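Probable transcriptional regulator (Pseudomonas aeruginosa, PDB 2HR3) probably binds DNA as a homodimeric transcriptional regulator of the MarR family, through a winged helix-turn-helix domain. Local coordinates at residues Ala11-Arg14 against Ser15-Thr19; Glu113-Val116 against Arg117-His120. All coordinates share one frame; numbering follows the deposited sequence.

Interaction 1 (Ala11-Arg14 against Ser15-Thr19); sequences AHLR and SQVTT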
# COMPACT_ATOMS: atom_id res chain seq x y z
N ALA A 11 -2.33 -5.05 -15.77
CA ALA A 11 -1.21 -5.78 -15.13
C ALA A 11 0.03 -4.91 -14.89
O ALA A 11 0.57 -4.85 -13.81
CB ALA A 11 -0.81 -6.94 -16.04
N HIS A 12 0.45 -4.21 -15.93
CA HIS A 12 1.53 -3.24 -15.82
C HIS A 12 1.27 -2.09 -14.86
O HIS A 12 2.07 -1.83 -13.99
CB HIS A 12 1.80 -2.67 -17.20
CG HIS A 12 2.35 -3.67 -18.13
ND1 HIS A 12 2.15 -3.61 -19.49
CD2 HIS A 12 3.08 -4.78 -17.90
CE1 HIS A 12 2.77 -4.62 -20.07
NE2 HIS A 12 3.32 -5.36 -19.12
N LEU A 13 0.17 -1.38 -15.06
CA LEU A 13 -0.20 -0.31 -14.16
C LEU A 13 -0.25 -0.79 -12.73
O LEU A 13 0.33 -0.16 -11.85
CB LEU A 13 -1.53 0.32 -14.57
CG LEU A 13 -2.01 1.46 -13.69
CD1 LEU A 13 -0.93 2.50 -13.49
CD2 LEU A 13 -3.14 2.07 -14.28
N ARG A 14 -0.95 -1.90 -12.46
CA ARG A 14 -0.92 -2.52 -11.12
C ARG A 14 0.52 -2.73 -10.56
O ARG A 14 0.81 -2.42 -9.41
CB ARG A 14 -1.60 -3.90 -11.17
CG ARG A 14 -1.76 -4.55 -9.72
CD ARG A 14 -2.21 -6.02 -9.71
NE ARG A 14 -1.49 -6.88 -10.65
CZ ARG A 14 -0.22 -7.28 -10.48
NH1 ARG A 14 0.50 -6.88 -9.47
NH2 ARG A 14 0.36 -8.06 -11.36
N SER A 15 1.42 -3.30 -11.35
CA SER A 15 2.71 -3.67 -10.77
C SER A 15 3.50 -2.41 -10.51
O SER A 15 4.05 -2.26 -9.45
CB SER A 15 3.51 -4.70 -11.62
OG SER A 15 3.92 -4.10 -12.83
N GLN A 16 3.40 -1.46 -11.41
CA GLN A 16 4.09 -0.18 -11.28
C GLN A 16 3.74 0.66 -10.08
O GLN A 16 4.58 1.40 -9.58
CB GLN A 16 3.78 0.63 -12.49
CG GLN A 16 4.39 0.06 -13.74
CD GLN A 16 3.66 0.42 -15.04
OE1 GLN A 16 2.63 1.12 -15.06
NE2 GLN A 16 4.23 -0.00 -16.13
N VAL A 17 2.46 0.69 -9.76
CA VAL A 17 1.89 1.58 -8.78
C VAL A 17 2.12 0.87 -7.45
O VAL A 17 2.37 1.51 -6.48
CB VAL A 17 0.37 1.83 -9.08
CG1 VAL A 17 -0.39 2.03 -7.87
CG2 VAL A 17 0.15 3.02 -9.97
N THR A 18 2.06 -0.46 -7.41
CA THR A 18 2.26 -1.19 -6.14
C THR A 18 3.76 -1.26 -5.82
O THR A 18 4.19 -1.01 -4.71
CB THR A 18 1.56 -2.58 -6.04
OG1 THR A 18 2.28 -3.58 -6.73
CG2 THR A 18 0.08 -2.58 -6.55
N THR A 19 4.55 -1.54 -6.81
CA THR A 19 5.97 -1.44 -6.69
C THR A 19 6.49 -0.07 -6.27
O THR A 19 7.37 -0.03 -5.39
CB THR A 19 6.64 -1.83 -8.01
OG1 THR A 19 6.28 -3.19 -8.31
CG2 THR A 19 8.15 -1.71 -7.90

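Interaction 2 (Glu113-Val116 against Arg117-His120); sequences EWLV and RAMH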
# COMPACT_ATOMS: atom_id res chain seq x y z
N GLU A 113 10.79 14.25 -0.13
CA GLU A 113 12.16 14.69 -0.43
C GLU A 113 12.88 13.60 -1.21
O GLU A 113 13.35 13.86 -2.29
CB GLU A 113 12.90 15.03 0.87
CG GLU A 113 12.53 16.35 1.50
CD GLU A 113 12.74 16.31 2.99
OE1 GLU A 113 13.84 15.86 3.38
OE2 GLU A 113 11.80 16.68 3.76
N TRP A 114 12.95 12.39 -0.66
CA TRP A 114 13.35 11.23 -1.42
C TRP A 114 12.85 11.28 -2.88
O TRP A 114 13.64 11.17 -3.77
CB TRP A 114 12.92 9.90 -0.77
CG TRP A 114 13.42 8.77 -1.62
CD1 TRP A 114 14.71 8.30 -1.66
CD2 TRP A 114 12.72 8.03 -2.62
NE1 TRP A 114 14.84 7.32 -2.60
CE2 TRP A 114 13.64 7.15 -3.23
CE3 TRP A 114 11.42 8.08 -3.11
CZ2 TRP A 114 13.28 6.29 -4.26
CZ3 TRP A 114 11.07 7.21 -4.17
CH2 TRP A 114 11.97 6.33 -4.70
N LEU A 115 11.54 11.42 -3.12
CA LEU A 115 10.93 11.27 -4.48
C LEU A 115 11.35 12.32 -5.43
O LEU A 115 11.51 12.05 -6.62
CB LEU A 115 9.43 11.38 -4.41
CG LEU A 115 8.59 10.30 -5.08
CD1 LEU A 115 7.10 10.76 -4.97
CD2 LEU A 115 8.98 9.96 -6.50
N VAL A 116 11.45 13.54 -4.91
CA VAL A 116 12.03 14.69 -5.64
C VAL A 116 13.42 14.40 -6.16
O VAL A 116 13.75 14.75 -7.31
CB VAL A 116 12.10 15.99 -4.75
CG1 VAL A 116 12.87 17.10 -5.43
CG2 VAL A 116 10.67 16.49 -4.41
N ARG A 117 14.23 13.79 -5.31
CA ARG A 117 15.59 13.39 -5.67
C ARG A 117 15.60 12.24 -6.64
O ARG A 117 16.45 12.22 -7.52
CB ARG A 117 16.39 12.99 -4.44
CG ARG A 117 17.08 14.15 -3.76
CD ARG A 117 17.92 13.74 -2.52
NE ARG A 117 17.44 12.56 -1.77
CZ ARG A 117 17.96 11.32 -1.89
NH1 ARG A 117 18.98 11.07 -2.75
NH2 ARG A 117 17.46 10.32 -1.17
N ALA A 118 14.71 11.25 -6.50
CA ALA A 118 14.47 10.25 -7.62
C ALA A 118 14.15 10.90 -8.96
O ALA A 118 14.71 10.57 -9.98
CB ALA A 118 13.30 9.26 -7.29
N MSE A 119 13.21 11.83 -8.92
CA MSE A 119 12.70 12.45 -10.09
C MSE A 119 13.70 13.33 -10.74
O MSE A 119 13.66 13.51 -11.93
CB MSE A 119 11.51 13.26 -9.70
CG MSE A 119 10.25 12.40 -9.50
SE MSE A 119 8.59 13.41 -9.01
CE MSE A 119 7.88 13.44 -10.71
N HIS A 120 14.66 13.87 -9.98
CA HIS A 120 15.68 14.68 -10.60
C HIS A 120 16.78 13.87 -11.16
O HIS A 120 17.45 14.30 -12.10
CB HIS A 120 16.14 15.81 -9.69
CG HIS A 120 15.23 16.99 -9.81
ND1 HIS A 120 15.50 18.06 -10.63
CD2 HIS A 120 13.96 17.18 -9.35
CE1 HIS A 120 14.49 18.91 -10.59
NE2 HIS A 120 13.54 18.39 -9.84

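Interaction 1 (Ala11-Arg14 against Ser15-Thr19)
Ser15 N donates to Ala11 O and Gln16 N to His12 O, and the same i to i+4 spacing recurs from Val17 to Leu13 and from Thr18 to Arg14. The bond from Gln16 N to His12 O is the straightest of the four, 2.9 Å long with an N-H...O angle of 167°.

Hydroxyl groups add a second layer. Ser15 OG lies between its own backbone N and carbonyl carbon (chi1 68°), a rotation that swings it back over the preceding turn to donate to His12 O at 3.1 Å; that carbonyl oxygen is therefore held by two donors. Ser15 O is gripped twice as well, by Thr19 N and by Thr19 OG1, which is 2.7 Å from Ser15 O and well out of the carbonyl plane.

The extended Gln16 side chain runs back along the helix past the His12 carbonyl, its OE1 3.3 Å from Leu13 CA and its NE2 3.8 Å from His12 CB. The Arg14 chain instead stands out from the helix and bends at chi3 (47°), turning one face of its guanidinium toward Ala11 O, which lies off-centre near the rim; NE forms a salt bridge with Glu112 of the second subunit.

On the buried side Leu13 and Val17 point the same way, and CD1 of Leu13 meets CG2 of Val17 at 3.7 Å. Leu13 continues onto Leu138 and Leu141 of helix 125-142, while Val17 packs on Val17 of the second subunit. The arrangement is that of an alpha-helix whose Ser and Thr hydroxyls bond back to carbonyls of the preceding turn, here in the dimerization region of a MarR-family protein.

Interaction 2 (Glu113-Val116 against Arg117-His120)
With CG of Trp114 anti to the backbone N (chi1 -178°), the indole extends beside the following turn, where CB of Ala118 sits over one face of its six-membered ring. This CH-pi contact measures 4.3 Å from Ala118 CB to the ring centroid, on a line 16° off the ring normal. A bend at chi3 turns the Arg117 guanidinium back to the same indole, NH2 lying 3.4 Å from Trp114 CD1 with the two planes 80° apart, so the groups do not stack.

One residue along, CD2 of Leu115 touches CG of Met119, a selenomethionine, at 4.1 Å. Val116 and His120 run side by side: the imidazole presents its edge to Val116 O, with CD2 3.2 Å from that oxygen. Backbone bonds link each residue of 113-116 to the one four places on, the bond from His120 N to Val116 O being the most bent.

Leu141 of the second subunit packs on both Trp114 and Ala118, and Leu9 of that subunit on Met119. Apolar and CH-pi packing thus dominates where Trp114, Leu115, Ala118 and Met119 meet, on a surface turned to the second subunit and, through Met119 on Leu131, to helix 125-142, whereas Arg117 and His120 are exposed.

In the fold
Interaction 1 comes first along the chain, on helix 4-26, and interaction 2 follows on helix 98-122; their centres are 19 Å apart and their nearest atoms about 8 Å, without touching. Helix 125-142 joins them, packing against Leu13 of the first and against Met119 and His120 of the second. Both also meet the second subunit, and in complementary fashion: helix 4-26 reaches Glu112 there, just before the residues of interaction 2, and helix 98-122 receives Leu9 and Ala10 from there, just before those of interaction 1. These terminal helices build the dimer interface, consistent with the MarR fold, in which the intervening winged helix-turn-helix elements probably contact DNA.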